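Local coordinates for protein alpha-1,2-mannosidase (Bacteroides thetaiotaomicron, PDB 2WW2) that probably hydrolyses alpha-1,2-linked mannosides with inversion of configuration, as a calcium-dependent glycoside hydrolase of family 92, at residues 3-6 with 7-11; 289-292 with 293-297; 531-534 with 535-538; 585-588 with 589-592. All blocks are in the same frame, centred on the assembly; numbering follows the deposited sequence.

Contact 1 (3-6 with 7-11)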
ATOM      1  N   LYS A   3     -36.848 -15.900  29.822  1.00 12.85           N
ATOM      2  CA  LYS A   3     -35.592 -15.384  30.360  1.00 11.51           C
ATOM      3  C   LYS A   3     -35.665 -13.869  30.483  1.00 10.38           C
ATOM      4  O   LYS A   3     -36.364 -13.214  29.717  1.00 10.02           O
ATOM      5  CB  LYS A   3     -34.410 -15.750  29.463  1.00 11.88           C
ATOM      6  CG  LYS A   3     -34.047 -17.238  29.440  1.00 12.93           C
ATOM      7  CD  LYS A   3     -33.050 -17.520  28.299  1.00 14.68           C
ATOM      8  CE  LYS A   3     -33.731 -17.325  26.949  1.00 14.92           C
ATOM      9  NZ  LYS A   3     -32.777 -17.535  25.817  1.00 16.55           N
ATOM     10  N   THR A   4     -34.926 -13.336  31.457  1.00  8.85           N
ATOM     11  CA  THR A   4     -34.757 -11.905  31.659  1.00  7.72           C
ATOM     12  C   THR A   4     -34.208 -11.192  30.415  1.00  8.14           C
ATOM     13  O   THR A   4     -34.681 -10.109  30.052  1.00  8.65           O
ATOM     14  CB  THR A   4     -33.820 -11.677  32.872  1.00  7.96           C
ATOM     15  OG1 THR A   4     -34.453 -12.230  34.033  1.00  7.50           O
ATOM     16  CG2 THR A   4     -33.547 -10.175  33.112  1.00  5.48           C
ATOM     17  N   VAL A   5     -33.211 -11.781  29.764  1.00  6.41           N
ATOM     18  CA  VAL A   5     -32.737 -11.248  28.495  1.00  6.69           C
ATOM     19  C   VAL A   5     -32.986 -12.348  27.459  1.00  6.60           C
ATOM     20  O   VAL A   5     -32.397 -13.429  27.550  1.00  6.92           O
ATOM     21  CB  VAL A   5     -31.222 -10.889  28.521  1.00  6.58           C
ATOM     22  CG1 VAL A   5     -30.786 -10.266  27.160  1.00  5.68           C
ATOM     23  CG2 VAL A   5     -30.910  -9.893  29.656  1.00  6.62           C
ATOM     24  N   GLU A   6     -33.869 -12.074  26.505  1.00  6.31           N
ATOM     25  CA  GLU A   6     -34.261 -13.053  25.504  1.00  6.15           C
ATOM     26  C   GLU A   6     -33.375 -12.888  24.270  1.00  6.72           C
ATOM     27  O   GLU A   6     -32.732 -11.859  24.104  1.00  6.82           O
ATOM     28  CB  GLU A   6     -35.739 -12.843  25.120  1.00  7.23           C
ATOM     29  CG  GLU A   6     -36.745 -13.036  26.283  1.00  7.33           C
ATOM     30  CD  GLU A   6     -37.114 -14.509  26.490  1.00 11.72           C
ATOM     31  OE1 GLU A   6     -36.472 -15.393  25.867  1.00 14.81           O
ATOM     32  OE2 GLU A   6     -38.030 -14.800  27.280  1.00 11.98           O
ATOM     33  N   PHE A   7     -33.364 -13.880  23.383  1.00  6.65           N
ATOM     34  CA  PHE A   7     -32.475 -13.816  22.233  1.00  7.31           C
ATOM     35  C   PHE A   7     -32.686 -12.572  21.373  1.00  7.06           C
ATOM     36  O   PHE A   7     -31.704 -11.954  20.926  1.00  7.17           O
ATOM     37  CB  PHE A   7     -32.561 -15.105  21.409  1.00  8.11           C
ATOM     38  CG  PHE A   7     -31.934 -16.285  22.108  1.00 10.83           C
ATOM     39  CD1 PHE A   7     -30.749 -16.117  22.825  1.00 14.83           C
ATOM     40  CD2 PHE A   7     -32.526 -17.515  22.088  1.00 12.90           C
ATOM     41  CE1 PHE A   7     -30.163 -17.189  23.498  1.00 16.31           C
ATOM     42  CE2 PHE A   7     -31.961 -18.586  22.759  1.00 15.22           C
ATOM     43  CZ  PHE A   7     -30.779 -18.424  23.459  1.00 16.30           C
ATOM     44  N   VAL A   8     -33.936 -12.155  21.194  1.00  7.07           N
ATOM     45  CA  VAL A   8     -34.201 -10.978  20.329  1.00  7.17           C
ATOM     46  C   VAL A   8     -33.662  -9.699  20.976  1.00  7.22           C
ATOM     47  O   VAL A   8     -33.359  -8.739  20.280  1.00  7.13           O
ATOM     48  CB  VAL A   8     -35.710 -10.831  19.959  1.00  7.62           C
ATOM     49  CG1 VAL A   8     -36.493 -10.317  21.169  1.00  6.24           C
ATOM     50  CG2 VAL A   8     -35.898  -9.892  18.766  1.00  6.75           C
ATOM     51  N   ASP A   9     -33.515  -9.696  22.303  1.00  8.22           N
ATOM     52  CA  ASP A   9     -32.954  -8.534  23.022  1.00  8.68           C
ATOM     53  C   ASP A   9     -31.488  -8.274  22.649  1.00  8.60           C
ATOM     54  O   ASP A   9     -30.970  -7.172  22.856  1.00  8.03           O
ATOM     55  CB  ASP A   9     -33.060  -8.707  24.553  1.00  8.62           C
ATOM     56  CG  ASP A   9     -34.499  -8.736  25.040  1.00 11.70           C
ATOM     57  OD1 ASP A   9     -35.331  -8.043  24.428  1.00 14.89           O
ATOM     58  OD2 ASP A   9     -34.799  -9.438  26.034  1.00 12.36           O
ATOM     59  N   TYR A  10     -30.817  -9.283  22.110  1.00  7.98           N
ATOM     60  CA  TYR A  10     -29.432  -9.115  21.681  1.00  7.82           C
ATOM     61  C   TYR A  10     -29.319  -8.488  20.280  1.00  8.03           C
ATOM     62  O   TYR A  10     -28.235  -8.068  19.863  1.00  8.18           O
ATOM     63  CB  TYR A  10     -28.710 -10.462  21.703  1.00  8.05           C
ATOM     64  CG  TYR A  10     -28.482 -10.977  23.106  1.00  6.89           C
ATOM     65  CD1 TYR A  10     -27.644 -10.280  23.996  1.00  6.55           C
ATOM     66  CD2 TYR A  10     -29.081 -12.143  23.539  1.00  8.73           C
ATOM     67  CE1 TYR A  10     -27.414 -10.748  25.294  1.00  7.92           C
ATOM     68  CE2 TYR A  10     -28.870 -12.615  24.861  1.00  8.93           C
ATOM     69  CZ  TYR A  10     -28.032 -11.903  25.710  1.00  8.96           C
ATOM     70  OH  TYR A  10     -27.808 -12.344  26.990  1.00  9.73           O
ATOM     71  N   VAL A  11     -30.432  -8.406  19.555  1.00  7.50           N
ATOM     72  CA  VAL A  11     -30.364  -8.007  18.147  1.00  7.67           C
ATOM     73  C   VAL A  11     -30.229  -6.493  17.987  1.00  8.06           C
ATOM     74  O   VAL A  11     -31.052  -5.746  18.510  1.00  7.81           O
ATOM     75  CB  VAL A  11     -31.593  -8.486  17.343  1.00  7.45           C
ATOM     76  CG1 VAL A  11     -31.568  -7.928  15.897  1.00  6.95           C
ATOM     77  CG2 VAL A  11     -31.646 -10.013  17.332  1.00  7.27           C
TER
HETATM   78  O   HOH W   1     -34.804 -16.306  24.012  1.00 16.16           O
HETATM   79  O   HOH W   2     -36.655  -9.129  27.624  1.00 26.82           O
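D9 folds its carboxylate back to the backbone N-H of E6 at the start of a short run of overlapping turns near the N terminus, each closed by a backbone bond three residues back. The first of these turns is made by D9 N reaching E6 O at 2.9 Å. Along the D9 side chain, CB lies 3.2 Å from E6 O and also rests on CG1 of V5. CG stands beside the backbone N of its own residue (chi1 -65°), which turns the carboxylate toward the preceding residues. OD2 then takes E6 N at 2.8 Å in a nearly straight bond (166°), approached on the anti side and tilted out of the carboxylate plane. OD1 faces elsewhere and forms a salt bridge with R264 of helix 256-271, so the two oxygens join the turn to that helix.

Next to D9, V5 lays CG1 over one face of the Y10 ring, 3.9 Å from its centroid, in a CH-pi contact displaced toward the hydroxyl end. Y10 in turn packs on L284, R285 and Y288 of helix 281-294. K3, bent at chi3, brings NZ over a face of F7 as a cation-pi pair, 3.4 Å from the centroid and 18° off the ring normal; Y288 also stacks with F7. E6 OE2 accepts from K3 N, while water 1 donates to E6 OE1 and accepts both from K3 NZ at 3.0 Å and from F7 N at 2.9 Å.

Contact 2 (289-292 with 293-297); sequences SCLY and RTLLF
T294 hooks its hydroxyl back onto the carbonyl of C290: OG1 donates to C290 O at 2.8 Å, while T294 N reaches the same oxygen at 3.0 Å from the opposite face of the carbonyl plane. OG1 is also hydrogen-bonded to S632 OG. This doubly gripped oxygen marks the tight side, where L341 and V636 of neighbouring helices close in; L291 CD1 and L295 CD2 make an ordinary apolar contact at 4.1 Å. Helix 281-294, probably part of the (alpha/alpha)6 barrel expected of the family 92 catalytic domain, ends here. L295 leaves helical geometry, and its N bonds to Y292 O at 3.1 Å and only weakly to L291 O. Past the end, L296 slants CD1 over one face of the Y292 ring, 4.0 Å from CZ, and W267 meets both residues. The Y292 ring sits so that this face meets L296 while OH bonds to A31 O. Cutting Y292 back to alanine is likely to leave A31 O without this hydroxyl and L296 without the ring face its CD1 rests on. The looser side belongs to R293, partly exposed, whose extended chain runs away from the turn until NH1 finds N27 O.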
ATOM      1  N   SER A 289     -27.543 -10.691  16.206  1.00  7.51           N
ATOM      2  CA  SER A 289     -27.725  -9.692  15.137  1.00  7.38           C
ATOM      3  C   SER A 289     -27.454 -10.297  13.764  1.00  7.77           C
ATOM      4  O   SER A 289     -28.240 -10.099  12.835  1.00  7.39           O
ATOM      5  CB  SER A 289     -26.824  -8.486  15.374  1.00  8.05           C
ATOM      6  OG  SER A 289     -27.161  -7.826  16.600  1.00  9.47           O
ATOM      7  N   CYS A 290     -26.352 -11.037  13.633  1.00  7.17           N
ATOM      8  CA  CYS A 290     -26.067 -11.722  12.362  1.00  7.87           C
ATOM      9  C   CYS A 290     -27.158 -12.723  12.029  1.00  7.75           C
ATOM     10  O   CYS A 290     -27.537 -12.863  10.859  1.00  8.39           O
ATOM     11  CB  CYS A 290     -24.694 -12.426  12.406  1.00  7.49           C
ATOM     12  SG  CYS A 290     -23.302 -11.285  12.418  1.00 10.52           S
ATOM     13  N   LEU A 291     -27.671 -13.431  13.042  1.00  7.58           N
ATOM     14  CA  LEU A 291     -28.709 -14.422  12.776  1.00  7.43           C
ATOM     15  C   LEU A 291     -29.992 -13.711  12.316  1.00  7.82           C
ATOM     16  O   LEU A 291     -30.640 -14.131  11.351  1.00  7.98           O
ATOM     17  CB  LEU A 291     -28.970 -15.320  14.010  1.00  6.65           C
ATOM     18  CG  LEU A 291     -29.994 -16.468  13.874  1.00  8.38           C
ATOM     19  CD1 LEU A 291     -29.663 -17.402  12.662  1.00  7.57           C
ATOM     20  CD2 LEU A 291     -30.122 -17.266  15.166  1.00  6.41           C
ATOM     21  N   TYR A 292     -30.364 -12.633  13.003  1.00  7.59           N
ATOM     22  CA  TYR A 292     -31.528 -11.842  12.567  1.00  8.44           C
ATOM     23  C   TYR A 292     -31.402 -11.440  11.102  1.00  9.36           C
ATOM     24  O   TYR A 292     -32.346 -11.613  10.314  1.00  9.08           O
ATOM     25  CB  TYR A 292     -31.670 -10.601  13.465  1.00  7.92           C
ATOM     26  CG  TYR A 292     -32.168  -9.343  12.798  1.00  8.27           C
ATOM     27  CD1 TYR A 292     -33.536  -9.117  12.632  1.00  9.64           C
ATOM     28  CD2 TYR A 292     -31.279  -8.349  12.387  1.00  8.69           C
ATOM     29  CE1 TYR A 292     -34.011  -7.935  12.035  1.00  9.08           C
ATOM     30  CE2 TYR A 292     -31.744  -7.160  11.793  1.00  9.76           C
ATOM     31  CZ  TYR A 292     -33.110  -6.965  11.634  1.00  8.86           C
ATOM     32  OH  TYR A 292     -33.569  -5.806  11.046  1.00  9.27           O
ATOM     33  N   ARG A 293     -30.226 -10.937  10.732  1.00 10.02           N
ATOM     34  CA  ARG A 293     -29.994 -10.471   9.371  1.00 11.97           C
ATOM     35  C   ARG A 293     -30.171 -11.641   8.415  1.00 12.04           C
ATOM     36  O   ARG A 293     -30.684 -11.497   7.308  1.00 11.54           O
ATOM     37  CB  ARG A 293     -28.586  -9.846   9.249  1.00 12.79           C
ATOM     38  CG  ARG A 293     -28.339  -9.049   7.971  1.00 18.17           C
ATOM     39  CD  ARG A 293     -26.937  -8.398   7.925  1.00 22.39           C
ATOM     40  NE  ARG A 293     -26.707  -7.701   6.657  1.00 26.95           N
ATOM     41  CZ  ARG A 293     -26.393  -6.409   6.547  1.00 28.07           C
ATOM     42  NH1 ARG A 293     -26.205  -5.873   5.349  1.00 28.08           N
ATOM     43  NH2 ARG A 293     -26.249  -5.651   7.636  1.00 26.34           N
ATOM     44  N   THR A 294     -29.773 -12.828   8.860  1.00 12.01           N
ATOM     45  CA  THR A 294     -29.828 -13.997   8.003  1.00 11.20           C
ATOM     46  C   THR A 294     -31.259 -14.515   7.778  1.00 10.91           C
ATOM     47  O   THR A 294     -31.544 -15.150   6.755  1.00  9.84           O
ATOM     48  CB  THR A 294     -28.963 -15.130   8.596  1.00 12.37           C
ATOM     49  OG1 THR A 294     -27.604 -14.674   8.726  1.00 11.98           O
ATOM     50  CG2 THR A 294     -29.024 -16.350   7.724  1.00 12.46           C
ATOM     51  N   LEU A 295     -32.168 -14.250   8.713  1.00  9.10           N
ATOM     52  CA  LEU A 295     -33.546 -14.735   8.581  1.00  9.73           C
ATOM     53  C   LEU A 295     -34.514 -13.783   7.839  1.00  9.49           C
ATOM     54  O   LEU A 295     -35.722 -14.016   7.822  1.00 10.08           O
ATOM     55  CB  LEU A 295     -34.141 -15.034   9.960  1.00  8.90           C
ATOM     56  CG  LEU A 295     -33.354 -16.004  10.859  1.00 10.80           C
ATOM     57  CD1 LEU A 295     -34.219 -16.386  12.052  1.00  9.73           C
ATOM     58  CD2 LEU A 295     -32.908 -17.258  10.081  1.00  9.39           C
ATOM     59  N   LEU A 296     -33.990 -12.702   7.285  1.00  9.14           N
ATOM     60  CA  LEU A 296     -34.823 -11.739   6.559  1.00  9.34           C
ATOM     61  C   LEU A 296     -35.119 -12.143   5.113  1.00  9.88           C
ATOM     62  O   LEU A 296     -36.263 -12.023   4.660  1.00 10.43           O
ATOM     63  CB  LEU A 296     -34.179 -10.352   6.587  1.00  8.97           C
ATOM     64  CG  LEU A 296     -34.103  -9.674   7.966  1.00  9.86           C
ATOM     65  CD1 LEU A 296     -33.282  -8.375   7.871  1.00 10.24           C
ATOM     66  CD2 LEU A 296     -35.496  -9.424   8.568  1.00  8.73           C
ATOM     67  N   PHE A 297     -34.098 -12.601   4.382  1.00  9.84           N
ATOM     68  CA  PHE A 297     -34.228 -12.875   2.928  1.00  9.53           C
ATOM     69  C   PHE A 297     -33.896 -14.339   2.645  1.00  9.56           C
ATOM     70  O   PHE A 297     -33.176 -14.964   3.415  1.00 10.56           O
ATOM     71  CB  PHE A 297     -33.234 -12.020   2.117  1.00 10.11           C
ATOM     72  CG  PHE A 297     -33.390 -10.530   2.302  1.00  9.69           C
ATOM     73  CD1 PHE A 297     -34.180  -9.793   1.422  1.00 11.41           C
ATOM     74  CD2 PHE A 297     -32.718  -9.869   3.317  1.00 11.23           C
ATOM     75  CE1 PHE A 297     -34.312  -8.413   1.555  1.00 10.14           C
ATOM     76  CE2 PHE A 297     -32.843  -8.476   3.478  1.00 12.81           C
ATOM     77  CZ  PHE A 297     -33.645  -7.751   2.598  1.00 10.35           C
TER

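Contact 3 (531-534 with 535-538)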
ATOM      1  N   GLU A 531      -8.579 -30.683  -2.954  1.00  9.45           N
ATOM      2  CA  GLU A 531      -7.434 -31.542  -3.230  1.00 10.56           C
ATOM      3  C   GLU A 531      -6.927 -31.300  -4.653  1.00 10.67           C
ATOM      4  O   GLU A 531      -5.718 -31.237  -4.889  1.00 11.43           O
ATOM      5  CB  GLU A 531      -7.785 -33.024  -3.008  1.00 10.13           C
ATOM      6  CG  GLU A 531      -6.638 -34.001  -3.262  1.00 12.54           C
ATOM      7  CD  GLU A 531      -5.454 -33.823  -2.300  1.00 14.48           C
ATOM      8  OE1 GLU A 531      -5.637 -33.326  -1.160  1.00 14.64           O
ATOM      9  OE2 GLU A 531      -4.331 -34.204  -2.692  1.00 14.83           O
ATOM     10  N   GLY A 532      -7.843 -31.158  -5.607  1.00 10.40           N
ATOM     11  CA  GLY A 532      -7.427 -30.869  -6.981  1.00 10.95           C
ATOM     12  C   GLY A 532      -6.767 -29.500  -7.094  1.00 11.55           C
ATOM     13  O   GLY A 532      -5.847 -29.305  -7.890  1.00 11.47           O
ATOM     14  N   LEU A 533      -7.239 -28.526  -6.319  1.00 11.29           N
ATOM     15  CA  LEU A 533      -6.576 -27.228  -6.316  1.00 11.96           C
ATOM     16  C   LEU A 533      -5.154 -27.352  -5.753  1.00 12.88           C
ATOM     17  O   LEU A 533      -4.208 -26.780  -6.310  1.00 13.04           O
ATOM     18  CB  LEU A 533      -7.390 -26.172  -5.548  1.00 11.12           C
ATOM     19  CG  LEU A 533      -6.802 -24.751  -5.563  1.00 11.00           C
ATOM     20  CD1 LEU A 533      -6.670 -24.249  -7.012  1.00  9.19           C
ATOM     21  CD2 LEU A 533      -7.655 -23.792  -4.746  1.00 12.48           C
ATOM     22  N   SER A 534      -4.992 -28.098  -4.660  1.00 13.54           N
ATOM     23  CA  SER A 534      -3.660 -28.257  -4.099  1.00 14.33           C
ATOM     24  C   SER A 534      -2.744 -28.943  -5.109  1.00 14.58           C
ATOM     25  O   SER A 534      -1.561 -28.632  -5.172  1.00 14.78           O
ATOM     26  CB  SER A 534      -3.667 -29.004  -2.766  1.00 14.27           C
ATOM     27  OG  SER A 534      -3.688 -30.395  -2.966  1.00 18.55           O
ATOM     28  N   GLU A 535      -3.289 -29.850  -5.911  1.00 15.14           N
ATOM     29  CA  GLU A 535      -2.496 -30.489  -6.964  1.00 16.46           C
ATOM     30  C   GLU A 535      -1.972 -29.455  -7.952  1.00 16.27           C
ATOM     31  O   GLU A 535      -0.811 -29.501  -8.357  1.00 16.43           O
ATOM     32  CB  GLU A 535      -3.311 -31.527  -7.739  1.00 17.20           C
ATOM     33  CG  GLU A 535      -3.570 -32.804  -6.988  1.00 21.26           C
ATOM     34  CD  GLU A 535      -4.504 -33.744  -7.744  1.00 27.23           C
ATOM     35  OE1 GLU A 535      -4.787 -34.837  -7.207  1.00 28.75           O
ATOM     36  OE2 GLU A 535      -4.963 -33.385  -8.864  1.00 30.12           O
ATOM     37  N   LEU A 536      -2.840 -28.545  -8.371  1.00 15.54           N
ATOM     38  CA  LEU A 536      -2.417 -27.467  -9.243  1.00 15.50           C
ATOM     39  C   LEU A 536      -1.290 -26.672  -8.584  1.00 15.14           C
ATOM     40  O   LEU A 536      -0.327 -26.297  -9.242  1.00 15.15           O
ATOM     41  CB  LEU A 536      -3.596 -26.531  -9.563  1.00 14.36           C
ATOM     42  CG  LEU A 536      -4.703 -27.127 -10.437  1.00 14.72           C
ATOM     43  CD1 LEU A 536      -5.813 -26.119 -10.647  1.00 13.58           C
ATOM     44  CD2 LEU A 536      -4.156 -27.615 -11.779  1.00 14.04           C
ATOM     45  N   MET A 537      -1.424 -26.403  -7.291  1.00 15.02           N
ATOM     46  CA  MET A 537      -0.475 -25.552  -6.586  1.00 15.50           C
ATOM     47  C   MET A 537       0.840 -26.270  -6.250  1.00 16.28           C
ATOM     48  O   MET A 537       1.782 -25.648  -5.750  1.00 16.51           O
ATOM     49  CB  MET A 537      -1.103 -25.012  -5.302  1.00 15.71           C
ATOM     50  CG  MET A 537      -2.225 -24.010  -5.538  1.00 14.78           C
ATOM     51  SD  MET A 537      -2.847 -23.376  -3.998  1.00 16.18           S
ATOM     52  CE  MET A 537      -4.004 -22.130  -4.576  1.00 14.52           C
ATOM     53  N   GLY A 538       0.891 -27.571  -6.504  1.00 16.07           N
ATOM     54  CA  GLY A 538       2.099 -28.346  -6.255  1.00 16.81           C
ATOM     55  C   GLY A 538       2.062 -29.172  -4.980  1.00 16.73           C
ATOM     56  O   GLY A 538       3.057 -29.786  -4.620  1.00 16.96           O
TER
HETATM   57  O   HOH W   3      -4.106 -35.506  -4.903  1.00 29.30           O
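The flat groups are the carboxylates of E531 and E535, one turn apart. They do not stack: each offers one oxygen to water 3, which donates to E531 OE2 at 2.6 Å and to E535 OE1 at 2.5 Å. One face of the E535 carboxylate lies against the backbone of G532, whose CA is 4.2 Å from E535 CD. With E531 OE2 and E535 OE1 4.6 Å apart, the like charges probably disfavour each other. R482 probably offsets this through its salt bridge to E535 OE2, and H540 hydrogen-bonds E531 OE1.

These acids sit on the last two turns of helix 530-537, which finishes in a Schellman motif. G538 takes a positive phi of 102°, where a beta carbon would be jammed against the carbonyl O of M537. Just before it, M537 N donates to L533 O at 3.0 Å.

The other flank of the helix is apolar. L533 has CG anti to its N (chi1 -177°), which sets CD1 forward toward L536 and M537. The M537 chain, extended beyond CG, brings CE to 4.0 Å from L533 CG and about as near L533 CD2. L536 crosses L533 at roughly a right angle, CD1 to CD1 at 4.2 Å. M543 of helix 540-551 packs on L533, while Y485 touches both L536 and M537.

Contact 4 (585-588 with 589-592); sequences QPVQ and HAIY
A type I beta turn runs from V587 to A590, closed by A590 N donating to V587 O at 3.0 Å, a fairly straight bond (164°). It is one link in a buried series of turns joining helix 565-577 to helix 600-613 in the catalytic domain: Q588 N bonds to Q585 O before it, and Y592 N to H589 O after it.

H589 carries most of the side-chain contact. Its CG stands between the backbone N and the carbonyl carbon (chi1 72°), which folds the imidazole back along the preceding residues. There the ring turns its edge to P586, and CE1 lies 3.1 Å from P586 O, in the ring plane. ND1 is linked by a hydrogen bond of 2.7 Å to water 4, which donates to Q585 O. F527 meets the ring edge-to-face from outside the turn. A leucine at H589 would probably cost water 4 its ND1 partner, leaving it held at Q585 O, and take the flat edge away from P586 O.

The other contacts are smaller. The methyl of A590 comes to 3.4 Å from V587 O and 4.1 Å from V587 CB, while V587 also touches M550 and W524. Q588 is anchored at both ends: its extended side chain reaches G583 O through NE2, and its carbonyl accepts from W634 NE1. Water 5 bridges Q588 and I591, donating to Q588 O at 2.9 Å and accepting from I591 N at 3.0 Å.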
ATOM      1  N   GLN A 585     -16.308 -12.938  -1.830  1.00 15.38           N
ATOM      2  CA  GLN A 585     -17.044 -14.198  -1.986  1.00 14.96           C
ATOM      3  C   GLN A 585     -16.182 -15.441  -2.264  1.00 14.00           C
ATOM      4  O   GLN A 585     -16.299 -16.442  -1.553  1.00 14.09           O
ATOM      5  CB  GLN A 585     -18.172 -14.032  -3.025  1.00 15.25           C
ATOM      6  CG  GLN A 585     -19.409 -13.256  -2.506  1.00 17.55           C
ATOM      7  CD  GLN A 585     -19.196 -11.737  -2.436  1.00 20.03           C
ATOM      8  OE1 GLN A 585     -18.161 -11.215  -2.842  1.00 21.45           O
ATOM      9  NE2 GLN A 585     -20.187 -11.032  -1.925  1.00 23.22           N
ATOM     10  N   PRO A 586     -15.327 -15.400  -3.303  1.00 13.30           N
ATOM     11  CA  PRO A 586     -14.567 -16.606  -3.606  1.00 13.45           C
ATOM     12  C   PRO A 586     -13.565 -17.033  -2.525  1.00 13.43           C
ATOM     13  O   PRO A 586     -13.013 -18.122  -2.635  1.00 13.70           O
ATOM     14  CB  PRO A 586     -13.830 -16.243  -4.907  1.00 13.44           C
ATOM     15  CG  PRO A 586     -13.779 -14.736  -4.896  1.00 13.28           C
ATOM     16  CD  PRO A 586     -15.096 -14.343  -4.308  1.00 13.23           C
ATOM     17  N   VAL A 587     -13.298 -16.196  -1.522  1.00 12.96           N
ATOM     18  CA  VAL A 587     -12.443 -16.645  -0.415  1.00 13.24           C
ATOM     19  C   VAL A 587     -13.170 -16.761   0.930  1.00 13.08           C
ATOM     20  O   VAL A 587     -12.520 -16.988   1.940  1.00 13.90           O
ATOM     21  CB  VAL A 587     -11.148 -15.802  -0.249  1.00 13.37           C
ATOM     22  CG1 VAL A 587     -10.234 -15.997  -1.447  1.00 13.89           C
ATOM     23  CG2 VAL A 587     -11.481 -14.341  -0.026  1.00 14.01           C
ATOM     24  N   GLN A 588     -14.498 -16.643   0.952  1.00 13.03           N
ATOM     25  CA  GLN A 588     -15.247 -16.806   2.218  1.00 14.40           C
ATOM     26  C   GLN A 588     -14.956 -18.155   2.912  1.00 13.70           C
ATOM     27  O   GLN A 588     -14.934 -18.242   4.131  1.00 14.06           O
ATOM     28  CB  GLN A 588     -16.757 -16.672   1.988  1.00 14.70           C
ATOM     29  CG  GLN A 588     -17.211 -15.229   1.788  1.00 17.59           C
ATOM     30  CD  GLN A 588     -18.696 -15.108   1.439  1.00 18.59           C
ATOM     31  OE1 GLN A 588     -19.441 -16.099   1.467  1.00 18.68           O
ATOM     32  NE2 GLN A 588     -19.129 -13.891   1.123  1.00 17.25           N
ATOM     33  N   HIS A 589     -14.746 -19.197   2.120  1.00 13.15           N
ATOM     34  CA  HIS A 589     -14.488 -20.543   2.649  1.00 12.82           C
ATOM     35  C   HIS A 589     -13.011 -20.795   2.955  1.00 12.44           C
ATOM     36  O   HIS A 589     -12.667 -21.811   3.547  1.00 12.14           O
ATOM     37  CB  HIS A 589     -14.922 -21.576   1.616  1.00 12.68           C
ATOM     38  CG  HIS A 589     -14.005 -21.641   0.433  1.00 13.21           C
ATOM     39  ND1 HIS A 589     -13.940 -20.642  -0.513  1.00 16.38           N
ATOM     40  CD2 HIS A 589     -13.085 -22.564   0.069  1.00 13.04           C
ATOM     41  CE1 HIS A 589     -13.030 -20.953  -1.422  1.00 14.49           C
ATOM     42  NE2 HIS A 589     -12.495 -22.114  -1.089  1.00 14.80           N
ATOM     43  N   ALA A 590     -12.130 -19.877   2.556  1.00 11.93           N
ATOM     44  CA  ALA A 590     -10.703 -20.231   2.465  1.00 11.44           C
ATOM     45  C   ALA A 590     -10.042 -20.562   3.805  1.00 10.95           C
ATOM     46  O   ALA A 590      -9.164 -21.423   3.872  1.00  9.91           O
ATOM     47  CB  ALA A 590      -9.919 -19.149   1.716  1.00 10.89           C
ATOM     48  N   ILE A 591     -10.448 -19.892   4.878  1.00 10.79           N
ATOM     49  CA  ILE A 591      -9.868 -20.213   6.182  1.00 11.66           C
ATOM     50  C   ILE A 591     -10.063 -21.681   6.560  1.00 11.34           C
ATOM     51  O   ILE A 591      -9.244 -22.253   7.285  1.00 11.93           O
ATOM     52  CB  ILE A 591     -10.422 -19.325   7.309  1.00 12.04           C
ATOM     53  CG1 ILE A 591      -9.797 -17.947   7.206  1.00 14.23           C
ATOM     54  CG2 ILE A 591     -10.039 -19.912   8.663  1.00 14.30           C
ATOM     55  CD1 ILE A 591     -10.226 -16.986   8.339  1.00 15.02           C
ATOM     56  N   TYR A 592     -11.121 -22.301   6.039  1.00 10.52           N
ATOM     57  CA  TYR A 592     -11.417 -23.691   6.388  1.00 10.03           C
ATOM     58  C   TYR A 592     -10.599 -24.676   5.571  1.00 10.31           C
ATOM     59  O   TYR A 592     -10.659 -25.878   5.833  1.00 10.64           O
ATOM     60  CB  TYR A 592     -12.912 -24.004   6.215  1.00  9.11           C
ATOM     61  CG  TYR A 592     -13.770 -23.373   7.300  1.00  8.92           C
ATOM     62  CD1 TYR A 592     -13.989 -24.036   8.510  1.00  8.27           C
ATOM     63  CD2 TYR A 592     -14.325 -22.110   7.127  1.00  9.63           C
ATOM     64  CE1 TYR A 592     -14.753 -23.466   9.520  1.00  8.66           C
ATOM     65  CE2 TYR A 592     -15.088 -21.513   8.141  1.00  8.36           C
ATOM     66  CZ  TYR A 592     -15.287 -22.205   9.337  1.00  9.87           C
ATOM     67  OH  TYR A 592     -16.052 -21.642  10.342  1.00  9.47           O
TER
HETATM   68  O   HOH W   4     -16.069 -19.020  -0.823  1.00 30.55           O
HETATM   69  O   HOH W   5     -12.331 -17.522   5.066  1.00 21.71           O

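Overall arrangement
From the N terminus the four contacts follow in series, each local, closing a turn or ending a helix, and none nests in or crosses another. Contact 1 folds the leading segment against helices 256-271 and 281-294. Contact 2 ends the second of these, and the two touch directly: V11 CG1 lies 3.5 Å from Y292 CG, so the N-terminal segment is packed onto the catalytic domain. Contact 3 finishes helix 530-537 at the far side of the domain, its centre about 46 Å from that of contact 1. Contact 4, in the loop before helix 600-613, lies between contacts 2 and 3, with centres about 20 and 16 Å away; W524 touches both V587 and M537.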